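SusD-like carbohydrate binding protein (Bacteroides vulgatus, PDB 3LEW) probably binds carbohydrate at the cell surface as a SusD-family outer-membrane protein, helping to capture glycans as nutrients. Local coordinates at residues A41-M55 with Y65-Y77. Residues are numbered along the deposited sequence; the frame is centred on the assembly and turned at random.
Sequences ANPGYGAMLRANDAM and YGFRTHNEFSAIY
Within the N-terminal part of this SusD-family protein, helix 46-54 packs against the short helix 68-71, with F67, the N-cap residue of the latter, between helix 46-54 and the loop at A41. In that loop A41 CB packs against the Y65 side chain, 3.8 Å from Y65 CZ. R50 CB lies over one face of the F67 ring, a CH-pi contact 4.0 Å from the centroid. The opposite face carries a water within hydrogen-bonding distance of A41 O and G66 O, which need not both be served at once. F67 CG is anti to the carbonyl carbon (chi1 -71°), which brings CE1 and CZ each to 3.3 Å from A41 O. The H70 ring is sandwiched between F67 CD2 and A75 CB, while its CD2 touches A51 CB at 3.6 Å; its NE2 is hydrogen-bonded to T82 OG1, on helix 81-103. Replacing F67 with alanine would probably open a gap beneath R50 CB and strip the H70 ring of one covered face. At the end of helix 46-54, N71 ND2 donates to a lone pair of A54 O (2.9 Å, 163°), which lies almost in the N71 amide plane; ND2 also serves V59 O. Selenomethionine M55 sets SE against I76 CG1 at 3.6 Å and CB against F73 CE1 at 3.8 Å, where F73 leaves the short helix in a Schellman motif. M55 O is buried at the edge of the F73 ring with no hydrogen-bond partner, while A54 O is gripped by N71, in an otherwise largely apolar contact.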
loop_
_atom_site.group_PDB
_atom_site.type_symbol
_atom_site.label_atom_id
_atom_site.label_comp_id
_atom_site.label_asym_id
_atom_site.label_seq_id
_atom_site.Cartn_x
_atom_site.Cartn_y
_atom_site.Cartn_z
ATOM N N ALA A 41 -6.477 -9.035 -13.906
ATOM C CA ALA A 41 -6.677 -9.082 -12.447
ATOM C C ALA A 41 -5.566 -8.390 -11.668
ATOM O O ALA A 41 -5.745 -8.076 -10.510
ATOM C CB ALA A 41 -6.815 -10.583 -11.955
ATOM N N ASN A 42 -4.389 -8.213 -12.292
ATOM C CA ASN A 42 -3.219 -7.659 -11.605
ATOM C C ASN A 42 -2.543 -6.522 -12.364
ATOM O O ASN A 42 -1.548 -6.747 -13.080
ATOM C CB ASN A 42 -2.194 -8.780 -11.380
ATOM C CG ASN A 42 -2.759 -9.865 -10.456
ATOM O OD1 ASN A 42 -2.943 -9.597 -9.274
ATOM N ND2 ASN A 42 -3.035 -11.063 -10.992
ATOM N N PRO A 43 -3.033 -5.306 -12.181
ATOM C CA PRO A 43 -2.457 -4.172 -12.969
ATOM C C PRO A 43 -1.261 -3.538 -12.303
ATOM O O PRO A 43 -1.391 -2.570 -11.572
ATOM C CB PRO A 43 -3.671 -3.203 -13.111
ATOM C CG PRO A 43 -4.874 -4.015 -12.648
ATOM C CD PRO A 43 -4.361 -4.978 -11.643
ATOM N N GLY A 44 -0.072 -4.122 -12.478
ATOM C CA GLY A 44 1.131 -3.577 -11.856
ATOM C C GLY A 44 1.203 -3.629 -10.347
ATOM O O GLY A 44 0.455 -4.404 -9.693
ATOM N N TYR A 45 2.109 -2.838 -9.768
ATOM C CA TYR A 45 2.322 -2.836 -8.322
ATOM C C TYR A 45 1.067 -2.563 -7.486
ATOM O O TYR A 45 0.924 -3.062 -6.339
ATOM C CB TYR A 45 3.405 -1.837 -7.939
ATOM C CG TYR A 45 3.675 -1.735 -6.456
ATOM C CD1 TYR A 45 4.472 -2.669 -5.825
ATOM C CD2 TYR A 45 3.190 -0.681 -5.705
ATOM C CE1 TYR A 45 4.746 -2.565 -4.472
ATOM C CE2 TYR A 45 3.450 -0.584 -4.381
ATOM C CZ TYR A 45 4.225 -1.515 -3.762
ATOM O OH TYR A 45 4.535 -1.443 -2.422
ATOM N N GLY A 46 0.177 -1.721 -8.014
ATOM C CA GLY A 46 -1.095 -1.505 -7.356
ATOM C C GLY A 46 -1.927 -2.736 -7.079
ATOM O O GLY A 46 -2.736 -2.732 -6.147
ATOM N N ALA A 47 -1.793 -3.787 -7.886
ATOM C CA ALA A 47 -2.395 -5.060 -7.554
ATOM C C ALA A 47 -2.049 -5.566 -6.156
ATOM O O ALA A 47 -2.919 -6.149 -5.472
ATOM C CB ALA A 47 -2.094 -6.152 -8.641
HETATM N N MSE A 48 -0.797 -5.419 -5.724
HETATM C CA MSE A 48 -0.464 -5.812 -4.361
HETATM C C MSE A 48 -1.141 -4.903 -3.312
HETATM O O MSE A 48 -1.635 -5.395 -2.297
HETATM C CB MSE A 48 1.048 -5.853 -4.174
HETATM C CG MSE A 48 1.689 -7.105 -4.852
HETATM SE SE MSE A 48 2.276 -6.714 -6.637
HETATM C CE MSE A 48 3.713 -5.791 -6.280
ATOM N N LEU A 49 -1.247 -3.604 -3.598
ATOM C CA LEU A 49 -1.944 -2.679 -2.680
ATOM C C LEU A 49 -3.406 -3.100 -2.548
ATOM O O LEU A 49 -3.993 -3.113 -1.452
ATOM C CB LEU A 49 -1.858 -1.258 -3.207
ATOM C CG LEU A 49 -0.420 -0.720 -3.340
ATOM C CD1 LEU A 49 -0.506 0.746 -3.794
ATOM C CD2 LEU A 49 0.379 -0.790 -2.036
ATOM N N ARG A 50 -4.013 -3.509 -3.680
ATOM C CA ARG A 50 -5.398 -3.949 -3.639
ATOM C C ARG A 50 -5.549 -5.263 -2.863
ATOM O O ARG A 50 -6.454 -5.394 -2.021
ATOM C CB ARG A 50 -5.989 -4.069 -5.087
ATOM C CG ARG A 50 -6.736 -2.841 -5.613
ATOM C CD ARG A 50 -5.855 -1.613 -5.911
ATOM N NE ARG A 50 -5.572 -0.828 -4.699
ATOM C CZ ARG A 50 -4.782 0.234 -4.659
ATOM N NH1 ARG A 50 -4.091 0.641 -5.739
ATOM N NH2 ARG A 50 -4.656 0.908 -3.520
ATOM N N ALA A 51 -4.669 -6.228 -3.114
ATOM C CA ALA A 51 -4.640 -7.464 -2.349
ATOM C C ALA A 51 -4.563 -7.175 -0.860
ATOM O O ALA A 51 -5.295 -7.784 -0.069
ATOM C CB ALA A 51 -3.446 -8.383 -2.788
ATOM N N ASN A 52 -3.694 -6.239 -0.495
ATOM C CA ASN A 52 -3.461 -5.880 0.895
ATOM C C ASN A 52 -4.717 -5.420 1.624
ATOM O O ASN A 52 -4.895 -5.723 2.785
ATOM C CB ASN A 52 -2.357 -4.826 1.058
ATOM C CG ASN A 52 -0.956 -5.355 0.657
ATOM O OD1 ASN A 52 -0.787 -6.573 0.400
ATOM N ND2 ASN A 52 0.003 -4.424 0.473
ATOM N N ASP A 53 -5.559 -4.666 0.945
ATOM C CA ASP A 53 -6.810 -4.230 1.531
ATOM C C ASP A 53 -7.881 -5.286 1.504
ATOM O O ASP A 53 -8.678 -5.363 2.438
ATOM C CB ASP A 53 -7.281 -2.919 0.845
ATOM C CG ASP A 53 -6.389 -1.743 1.199
ATOM O OD1 ASP A 53 -5.872 -1.671 2.355
ATOM O OD2 ASP A 53 -6.208 -0.867 0.337
ATOM N N ALA A 54 -7.939 -6.110 0.446
ATOM C CA ALA A 54 -8.869 -7.221 0.405
ATOM C C ALA A 54 -8.601 -8.190 1.557
ATOM O O ALA A 54 -9.511 -8.831 2.073
ATOM C CB ALA A 54 -8.790 -7.969 -0.980
HETATM N N MSE A 55 -7.358 -8.250 2.003
HETATM C CA MSE A 55 -6.978 -9.151 3.093
HETATM C C MSE A 55 -7.049 -8.488 4.508
HETATM O O MSE A 55 -6.369 -8.927 5.441
HETATM C CB MSE A 55 -5.588 -9.662 2.727
HETATM C CG MSE A 55 -5.631 -10.589 1.493
HETATM SE SE MSE A 55 -3.908 -11.016 0.819
HETATM C CE MSE A 55 -3.220 -12.164 2.228
ATOM N N TYR A 65 -14.968 -10.526 -11.267
ATOM C CA TYR A 65 -13.568 -10.766 -11.591
ATOM C C TYR A 65 -12.629 -9.919 -10.745
ATOM O O TYR A 65 -12.894 -8.743 -10.446
ATOM C CB TYR A 65 -13.355 -10.433 -13.057
ATOM C CG TYR A 65 -11.966 -10.642 -13.577
ATOM C CD1 TYR A 65 -11.543 -11.903 -13.938
ATOM C CD2 TYR A 65 -11.107 -9.580 -13.769
ATOM C CE1 TYR A 65 -10.251 -12.110 -14.471
ATOM C CE2 TYR A 65 -9.840 -9.789 -14.297
ATOM C CZ TYR A 65 -9.440 -11.035 -14.662
ATOM O OH TYR A 65 -8.164 -11.230 -15.190
ATOM N N GLY A 66 -11.501 -10.550 -10.387
ATOM C CA GLY A 66 -10.435 -9.844 -9.699
ATOM C C GLY A 66 -10.004 -10.379 -8.360
ATOM O O GLY A 66 -9.112 -11.280 -8.306
ATOM N N PHE A 67 -10.536 -9.799 -7.278
ATOM C CA PHE A 67 -9.962 -9.989 -5.944
ATOM C C PHE A 67 -10.798 -10.742 -4.934
ATOM O O PHE A 67 -10.470 -10.733 -3.733
ATOM C CB PHE A 67 -9.567 -8.621 -5.403
ATOM C CG PHE A 67 -8.363 -8.046 -6.116
ATOM C CD1 PHE A 67 -8.514 -7.280 -7.285
ATOM C CD2 PHE A 67 -7.096 -8.252 -5.606
ATOM C CE1 PHE A 67 -7.371 -6.748 -7.954
ATOM C CE2 PHE A 67 -5.998 -7.695 -6.249
ATOM C CZ PHE A 67 -6.143 -6.949 -7.416
ATOM N N ARG A 68 -11.809 -11.463 -5.407
ATOM C CA ARG A 68 -12.671 -12.224 -4.464
ATOM C C ARG A 68 -11.841 -13.257 -3.666
ATOM O O ARG A 68 -12.033 -13.371 -2.477
ATOM C CB ARG A 68 -13.844 -12.919 -5.153
ATOM C CG ARG A 68 -14.766 -13.708 -4.131
ATOM C CD ARG A 68 -15.695 -14.738 -4.819
ATOM N NE ARG A 68 -14.901 -15.709 -5.599
ATOM C CZ ARG A 68 -14.518 -16.918 -5.191
ATOM N NH1 ARG A 68 -14.869 -17.380 -3.990
ATOM N NH2 ARG A 68 -13.801 -17.692 -6.000
ATOM N N THR A 69 -10.930 -13.987 -4.317
ATOM C CA THR A 69 -10.157 -15.004 -3.632
ATOM C C THR A 69 -9.195 -14.379 -2.591
ATOM O O THR A 69 -8.851 -15.024 -1.641
ATOM C CB THR A 69 -9.406 -15.935 -4.569
ATOM O OG1 THR A 69 -8.478 -15.178 -5.371
ATOM C CG2 THR A 69 -10.390 -16.749 -5.505
ATOM N N HIS A 70 -8.768 -13.146 -2.804
ATOM C CA HIS A 70 -7.949 -12.401 -1.848
ATOM C C HIS A 70 -8.761 -12.101 -0.610
ATOM O O HIS A 70 -8.251 -12.266 0.512
ATOM C CB HIS A 70 -7.349 -11.086 -2.460
ATOM C CG HIS A 70 -6.662 -11.296 -3.773
ATOM N ND1 HIS A 70 -7.343 -11.739 -4.882
ATOM C CD2 HIS A 70 -5.374 -11.119 -4.169
ATOM C CE1 HIS A 70 -6.498 -11.849 -5.903
ATOM N NE2 HIS A 70 -5.297 -11.465 -5.503
ATOM N N ASN A 71 -10.026 -11.678 -0.787
ATOM C CA ASN A 71 -10.903 -11.412 0.342
ATOM C C ASN A 71 -11.100 -12.681 1.182
ATOM O O ASN A 71 -11.268 -12.590 2.392
ATOM C CB ASN A 71 -12.215 -10.809 -0.162
ATOM C CG ASN A 71 -13.015 -10.046 0.896
ATOM O OD1 ASN A 71 -14.250 -10.182 0.929
ATOM N ND2 ASN A 71 -12.359 -9.173 1.682
ATOM N N GLU A 72 -11.066 -13.841 0.538
ATOM C CA GLU A 72 -11.204 -15.158 1.160
ATOM C C GLU A 72 -9.924 -15.681 1.824
ATOM O O GLU A 72 -9.952 -16.721 2.533
ATOM C CB GLU A 72 -11.522 -16.188 0.077
ATOM C CG GLU A 72 -12.807 -16.017 -0.633
ATOM C CD GLU A 72 -13.123 -17.201 -1.504
ATOM O OE1 GLU A 72 -12.211 -17.755 -2.148
ATOM O OE2 GLU A 72 -14.294 -17.597 -1.535
ATOM N N PHE A 73 -8.807 -15.015 1.541
ATOM C CA PHE A 73 -7.450 -15.426 1.968
ATOM C C PHE A 73 -6.880 -16.626 1.220
ATOM O O PHE A 73 -5.896 -17.245 1.666
ATOM C CB PHE A 73 -7.344 -15.619 3.497
ATOM C CG PHE A 73 -7.530 -14.353 4.269
ATOM C CD1 PHE A 73 -6.481 -13.494 4.505
ATOM C CD2 PHE A 73 -8.760 -14.032 4.772
ATOM C CE1 PHE A 73 -6.672 -12.299 5.207
ATOM C CE2 PHE A 73 -8.959 -12.890 5.451
ATOM C CZ PHE A 73 -7.920 -12.001 5.678
ATOM N N SER A 74 -7.472 -16.990 0.088
ATOM C CA SER A 74 -6.904 -18.119 -0.662
ATOM C C SER A 74 -5.877 -17.736 -1.756
ATOM O O SER A 74 -5.058 -18.597 -2.131
ATOM C CB SER A 74 -8.009 -18.983 -1.243
ATOM O OG SER A 74 -8.645 -18.305 -2.265
ATOM N N ALA A 75 -5.922 -16.480 -2.252
ATOM C CA ALA A 75 -5.137 -16.041 -3.421
ATOM C C ALA A 75 -3.616 -16.025 -3.203
ATOM O O ALA A 75 -2.866 -16.597 -3.987
ATOM C CB ALA A 75 -5.592 -14.642 -3.893
ATOM N N ILE A 76 -3.163 -15.378 -2.139
ATOM C CA ILE A 76 -1.732 -15.191 -1.933
ATOM C C ILE A 76 -1.102 -16.488 -1.384
ATOM O O ILE A 76 -0.106 -16.965 -1.920
ATOM C CB ILE A 76 -1.478 -13.950 -1.036
ATOM C CG1 ILE A 76 -1.950 -12.662 -1.757
ATOM C CG2 ILE A 76 0.027 -13.828 -0.644
ATOM C CD1 ILE A 76 -1.053 -12.261 -2.971
ATOM N N TYR A 77 -1.697 -17.064 -0.354
ATOM C CA TYR A 77 -1.261 -18.351 0.199
ATOM C C TYR A 77 -1.265 -19.400 -0.916
ATOM O O TYR A 77 -0.422 -20.282 -0.957
ATOM C CB TYR A 77 -2.213 -18.763 1.309
ATOM C CG TYR A 77 -1.949 -20.151 1.825
ATOM C CD1 TYR A 77 -0.972 -20.370 2.757
ATOM C CD2 TYR A 77 -2.665 -21.242 1.355
ATOM C CE1 TYR A 77 -0.722 -21.642 3.254
ATOM C CE2 TYR A 77 -2.404 -22.525 1.851
ATOM C CZ TYR A 77 -1.421 -22.705 2.787
ATOM O OH TYR A 77 -1.128 -23.986 3.291
HETATM O O HOH W 1 -6.182 -10.107 -8.635
#